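PDB 6KVR: fatty acid amide hydrolase from Candida albicans, which probably hydrolyses amides of monocarboxylic acids, fatty acid amides among them, to the free acid and ammonia, as a member of the amidase signature family. Local coordinates for residues H183-A195 against W309-D323. Residues are numbered along the deposited sequence; the frame is centred on the assembly and turned at random.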
loop_
_atom_site.group_PDB
_atom_site.type_symbol
_atom_site.label_atom_id
_atom_site.label_comp_id
_atom_site.label_asym_id
_atom_site.label_seq_id
_atom_site.Cartn_x
_atom_site.Cartn_y
_atom_site.Cartn_z
ATOM N N HIS A 183 5.572 -3.680 23.949
ATOM C CA HIS A 183 6.433 -3.442 22.804
ATOM C C HIS A 183 5.596 -3.047 21.593
ATOM O O HIS A 183 4.433 -3.434 21.463
ATOM C CB HIS A 183 7.226 -4.705 22.474
ATOM C CG HIS A 183 8.264 -5.062 23.495
ATOM N ND1 HIS A 183 8.783 -4.148 24.387
ATOM C CD2 HIS A 183 8.878 -6.241 23.761
ATOM C CE1 HIS A 183 9.675 -4.747 25.155
ATOM N NE2 HIS A 183 9.755 -6.014 24.793
ATOM N N GLY A 184 6.201 -2.276 20.696
ATOM C CA GLY A 184 5.653 -2.133 19.369
ATOM C C GLY A 184 5.751 -3.445 18.623
ATOM O O GLY A 184 6.355 -4.413 19.096
ATOM N N VAL A 185 5.161 -3.483 17.422
ATOM C CA VAL A 185 5.067 -4.753 16.702
ATOM C C VAL A 185 6.458 -5.306 16.402
ATOM O O VAL A 185 6.736 -6.488 16.627
ATOM C CB VAL A 185 4.236 -4.601 15.417
ATOM C CG1 VAL A 185 4.280 -5.884 14.631
ATOM C CG2 VAL A 185 2.783 -4.253 15.759
ATOM N N THR A 186 7.353 -4.463 15.891
ATOM C CA THR A 186 8.649 -4.976 15.469
ATOM C C THR A 186 9.460 -5.480 16.665
ATOM O O THR A 186 10.068 -6.555 16.606
ATOM C CB THR A 186 9.397 -3.900 14.676
ATOM O OG1 THR A 186 8.882 -3.879 13.345
ATOM C CG2 THR A 186 10.913 -4.201 14.611
ATOM N N THR A 187 9.449 -4.745 17.775
ATOM C CA THR A 187 10.211 -5.195 18.932
ATOM C C THR A 187 9.658 -6.503 19.495
ATOM O O THR A 187 10.431 -7.391 19.883
ATOM C CB THR A 187 10.236 -4.104 20.001
ATOM O OG1 THR A 187 10.967 -2.983 19.502
ATOM C CG2 THR A 187 10.899 -4.608 21.269
ATOM N N SER A 188 8.334 -6.656 19.558
ATOM C CA SER A 188 7.843 -7.897 20.142
ATOM C C SER A 188 8.047 -9.067 19.202
ATOM O O SER A 188 8.190 -10.197 19.666
ATOM C CB SER A 188 6.377 -7.781 20.578
ATOM O OG SER A 188 5.506 -7.695 19.498
ATOM N N ILE A 189 8.139 -8.829 17.900
ATOM C CA ILE A 189 8.542 -9.922 17.025
ATOM C C ILE A 189 9.993 -10.313 17.291
ATOM O O ILE A 189 10.330 -11.503 17.315
ATOM C CB ILE A 189 8.313 -9.542 15.554
ATOM C CG1 ILE A 189 6.820 -9.597 15.214
ATOM C CG2 ILE A 189 9.132 -10.461 14.614
ATOM C CD1 ILE A 189 6.525 -9.079 13.826
ATOM N N LEU A 190 10.874 -9.330 17.510
ATOM C CA LEU A 190 12.288 -9.654 17.704
ATOM C C LEU A 190 12.493 -10.473 18.970
ATOM O O LEU A 190 13.257 -11.448 18.968
ATOM C CB LEU A 190 13.133 -8.379 17.736
ATOM C CG LEU A 190 13.259 -7.686 16.373
ATOM C CD1 LEU A 190 14.114 -6.434 16.482
ATOM C CD2 LEU A 190 13.837 -8.656 15.330
ATOM N N GLU A 191 11.795 -10.107 20.052
ATOM C CA GLU A 191 11.866 -10.868 21.296
ATOM C C GLU A 191 11.373 -12.298 21.105
ATOM O O GLU A 191 12.026 -13.251 21.540
ATOM C CB GLU A 191 11.055 -10.170 22.385
ATOM C CG GLU A 191 11.162 -10.835 23.736
ATOM C CD GLU A 191 10.218 -10.223 24.761
ATOM O OE1 GLU A 191 10.460 -10.410 25.981
ATOM O OE2 GLU A 191 9.226 -9.581 24.366
ATOM N N LYS A 192 10.210 -12.474 20.468
ATOM C CA LYS A 192 9.710 -13.831 20.234
ATOM C C LYS A 192 10.705 -14.669 19.430
ATOM O O LYS A 192 10.842 -15.873 19.663
ATOM C CB LYS A 192 8.348 -13.786 19.530
ATOM C CG LYS A 192 7.243 -13.130 20.375
ATOM C CD LYS A 192 5.883 -13.112 19.669
ATOM C CE LYS A 192 4.830 -12.387 20.514
ATOM N NZ LYS A 192 3.585 -12.070 19.731
ATOM N N LEU A 193 11.425 -14.051 18.494
ATOM C CA LEU A 193 12.456 -14.751 17.739
ATOM C C LEU A 193 13.717 -15.034 18.567
ATOM O O LEU A 193 14.603 -15.765 18.095
ATOM C CB LEU A 193 12.818 -13.943 16.491
ATOM C CG LEU A 193 11.709 -13.794 15.435
ATOM C CD1 LEU A 193 12.090 -12.754 14.385
ATOM C CD2 LEU A 193 11.422 -15.128 14.762
ATOM N N GLY A 194 13.828 -14.468 19.767
ATOM C CA GLY A 194 14.915 -14.781 20.668
ATOM C C GLY A 194 15.906 -13.671 20.937
ATOM O O GLY A 194 16.868 -13.905 21.681
ATOM N N ALA A 195 15.708 -12.468 20.397
ATOM C CA ALA A 195 16.728 -11.434 20.530
ATOM C C ALA A 195 16.838 -10.954 21.977
ATOM O O ALA A 195 15.933 -11.135 22.788
ATOM C CB ALA A 195 16.424 -10.257 19.609
ATOM N N TRP A 309 17.970 -11.074 9.212
ATOM C CA TRP A 309 16.947 -10.333 9.939
ATOM C C TRP A 309 15.650 -10.260 9.133
ATOM O O TRP A 309 14.577 -10.588 9.640
ATOM C CB TRP A 309 17.492 -8.940 10.268
ATOM C CG TRP A 309 16.721 -8.159 11.261
ATOM C CD1 TRP A 309 16.962 -8.068 12.592
ATOM C CD2 TRP A 309 15.588 -7.323 11.000
ATOM N NE1 TRP A 309 16.045 -7.240 13.190
ATOM C CE2 TRP A 309 15.187 -6.767 12.234
ATOM C CE3 TRP A 309 14.858 -7.012 9.849
ATOM C CZ2 TRP A 309 14.100 -5.905 12.354
ATOM C CZ3 TRP A 309 13.776 -6.146 9.964
ATOM C CH2 TRP A 309 13.413 -5.598 11.211
HETATM N N MSE A 310 15.734 -9.876 7.866
HETATM C CA MSE A 310 14.562 -9.842 7.009
HETATM C C MSE A 310 13.878 -11.206 6.948
HETATM O O MSE A 310 12.665 -11.313 7.170
HETATM C CB MSE A 310 14.946 -9.379 5.599
HETATM C CG MSE A 310 15.573 -7.987 5.557
HETATM SE SE MSE A 310 14.279 -6.585 6.065
HETATM C CE MSE A 310 13.252 -6.519 4.361
ATOM N N LYS A 311 14.665 -12.246 6.652
ATOM C CA LYS A 311 14.108 -13.586 6.491
ATOM C C LYS A 311 13.409 -14.046 7.760
ATOM O O LYS A 311 12.283 -14.553 7.705
ATOM C CB LYS A 311 15.202 -14.584 6.103
ATOM C CG LYS A 311 14.693 -16.015 5.855
ATOM C CD LYS A 311 15.866 -16.929 5.536
ATOM C CE LYS A 311 16.697 -17.201 6.786
ATOM N NZ LYS A 311 18.181 -17.075 6.551
ATOM N N ALA A 312 14.060 -13.868 8.917
ATOM C CA ALA A 312 13.452 -14.289 10.177
ATOM C C ALA A 312 12.216 -13.453 10.502
ATOM O O ALA A 312 11.161 -13.994 10.865
ATOM C CB ALA A 312 14.475 -14.199 11.311
ATOM N N TYR A 313 12.335 -12.125 10.385
ATOM C CA TYR A 313 11.234 -11.233 10.733
ATOM C C TYR A 313 9.979 -11.593 9.951
ATOM O O TYR A 313 8.910 -11.780 10.532
ATOM C CB TYR A 313 11.630 -9.776 10.466
ATOM C CG TYR A 313 10.594 -8.735 10.882
ATOM C CD1 TYR A 313 9.488 -8.450 10.075
ATOM C CD2 TYR A 313 10.725 -8.037 12.082
ATOM C CE1 TYR A 313 8.557 -7.501 10.446
ATOM C CE2 TYR A 313 9.796 -7.096 12.463
ATOM C CZ TYR A 313 8.711 -6.829 11.640
ATOM O OH TYR A 313 7.788 -5.879 12.019
ATOM N N ILE A 314 10.101 -11.716 8.629
ATOM C CA ILE A 314 8.932 -11.885 7.779
ATOM C C ILE A 314 8.418 -13.322 7.831
ATOM O O ILE A 314 7.241 -13.560 8.126
ATOM C CB ILE A 314 9.269 -11.452 6.342
ATOM C CG1 ILE A 314 9.467 -9.935 6.275
ATOM C CG2 ILE A 314 8.209 -11.966 5.349
ATOM C CD1 ILE A 314 10.195 -9.466 5.023
ATOM N N ASN A 315 9.288 -14.301 7.549
ATOM C CA ASN A 315 8.817 -15.673 7.378
ATOM C C ASN A 315 8.484 -16.337 8.709
ATOM O O ASN A 315 7.605 -17.200 8.758
ATOM C CB ASN A 315 9.850 -16.497 6.594
ATOM C CG ASN A 315 9.909 -16.112 5.123
ATOM O OD1 ASN A 315 9.039 -15.393 4.613
ATOM N ND2 ASN A 315 10.934 -16.599 4.425
ATOM N N GLU A 316 9.131 -15.931 9.795
ATOM C CA GLU A 316 8.839 -16.476 11.115
ATOM C C GLU A 316 8.084 -15.524 12.034
ATOM O O GLU A 316 7.287 -15.981 12.855
ATOM C CB GLU A 316 10.139 -16.895 11.806
ATOM C CG GLU A 316 10.959 -17.866 10.977
ATOM C CD GLU A 316 11.550 -18.992 11.809
ATOM O OE1 GLU A 316 10.788 -19.615 12.592
ATOM O OE2 GLU A 316 12.770 -19.251 11.681
ATOM N N GLY A 317 8.329 -14.216 11.947
ATOM C CA GLY A 317 7.583 -13.285 12.775
ATOM C C GLY A 317 6.167 -13.033 12.286
ATOM O O GLY A 317 5.295 -12.692 13.089
ATOM N N LYS A 318 5.923 -13.187 10.983
ATOM C CA LYS A 318 4.602 -13.048 10.387
ATOM C C LYS A 318 3.894 -11.754 10.827
ATOM O O LYS A 318 2.855 -11.812 11.481
ATOM C CB LYS A 318 3.735 -14.255 10.719
ATOM C CG LYS A 318 4.244 -15.610 10.191
ATOM C CD LYS A 318 3.499 -16.762 10.894
ATOM C CE LYS A 318 4.004 -18.131 10.478
ATOM N NZ LYS A 318 3.607 -18.503 9.090
ATOM N N PRO A 319 4.452 -10.583 10.491
ATOM C CA PRO A 319 3.908 -9.334 11.053
ATOM C C PRO A 319 2.455 -9.061 10.668
ATOM O O PRO A 319 1.740 -8.398 11.438
ATOM C CB PRO A 319 4.839 -8.262 10.475
ATOM C CG PRO A 319 5.376 -8.866 9.240
ATOM C CD PRO A 319 5.522 -10.321 9.517
ATOM N N TRP A 320 2.001 -9.532 9.497
ATOM C CA TRP A 320 0.606 -9.341 9.115
ATOM C C TRP A 320 -0.349 -9.938 10.139
ATOM O O TRP A 320 -1.507 -9.515 10.204
ATOM C CB TRP A 320 0.326 -9.942 7.724
ATOM C CG TRP A 320 0.680 -11.381 7.636
ATOM C CD1 TRP A 320 -0.144 -12.444 7.871
ATOM C CD2 TRP A 320 1.969 -11.930 7.320
ATOM N NE1 TRP A 320 0.550 -13.623 7.715
ATOM C CE2 TRP A 320 1.847 -13.336 7.374
ATOM C CE3 TRP A 320 3.209 -11.371 6.991
ATOM C CZ2 TRP A 320 2.919 -14.193 7.105
ATOM C CZ3 TRP A 320 4.282 -12.227 6.719
ATOM C CH2 TRP A 320 4.128 -13.620 6.783
ATOM N N GLU A 321 0.113 -10.884 10.962
ATOM C CA GLU A 321 -0.765 -11.470 11.969
ATOM C C GLU A 321 -1.080 -10.515 13.119
ATOM O O GLU A 321 -2.069 -10.729 13.828
ATOM C CB GLU A 321 -0.146 -12.767 12.490
ATOM C CG GLU A 321 -0.323 -13.914 11.503
ATOM C CD GLU A 321 0.073 -15.275 12.060
ATOM O OE1 GLU A 321 0.497 -15.359 13.233
ATOM O OE2 GLU A 321 -0.040 -16.265 11.306
ATOM N N SER A 322 -0.279 -9.463 13.321
ATOM C CA SER A 322 -0.592 -8.471 14.345
ATOM C C SER A 322 -0.630 -7.037 13.827
ATOM O O SER A 322 -1.054 -6.144 14.571
ATOM C CB SER A 322 0.408 -8.561 15.519
ATOM O OG SER A 322 1.724 -8.865 15.093
ATOM N N ASP A 323 -0.227 -6.792 12.585
ATOM C CA ASP A 323 -0.264 -5.473 11.964
ATOM C C ASP A 323 -0.893 -5.650 10.593
ATOM O O ASP A 323 -0.277 -6.232 9.688
ATOM C CB ASP A 323 1.138 -4.868 11.866
ATOM C CG ASP A 323 1.190 -3.588 11.030
ATOM O OD1 ASP A 323 0.127 -3.014 10.675
ATOM O OD2 ASP A 323 2.334 -3.140 10.743
#
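Ile189 and Gly317 mark the close passage of two nearly perpendicular helices, 185-192 and 309-317, whose axes cross at 94° and come within 10.3 Å. Because Gly317 lacks a side chain, which would point at helix 185-192, Ile189 CG2 has room to come 3.7 Å from its CA. The other branch of Ile189 carries CD1 over one face of the Tyr313 ring, a CH-pi contact 4.2 Å from the ring centroid, and also against CA and CB of Pro319, where the chain has left the helix. With CG anti to its backbone N (chi1 -176°), Tyr313 extends its phenol toward helix 185-192, crossing the Thr186 side chain at about a right angle. Its OH donates a 2.6 Å hydrogen bond to Thr186 OG1, which lies at the ring edge. Both oxygens are tied to the backbone of Ser278 as well, OH to its N and OG1 to its O, so this buried polar pair is satisfied by a third segment. One turn along, Leu190 CD2 approaches the Trp309 indole obliquely, 3.4 Å from NE1; that nitrogen is buried without a polar partner. Leu193 lies against the last turn of the other helix: CD1 sits 3.8 Å from Ala312 O in the pi-type turn, while CD2 meets Glu316 CB at 3.7 Å. At the opposite end of helix 185-192, Val185 CG1 touches Ser322 OG and CG2 faces Asp323 CB; the Asp323 carboxylate turns to Ser278 through OD2. In this amidase signature fold the side chain of Thr186 is about 9 Å from that of Lys158, the predicted charge-relay lysine. Thr186, Leu190 and Trp309 rest on Val250 of strand 248-253, and Thr187 on Leu157 of strand 155-158, so both helices lie against the central mixed sheet.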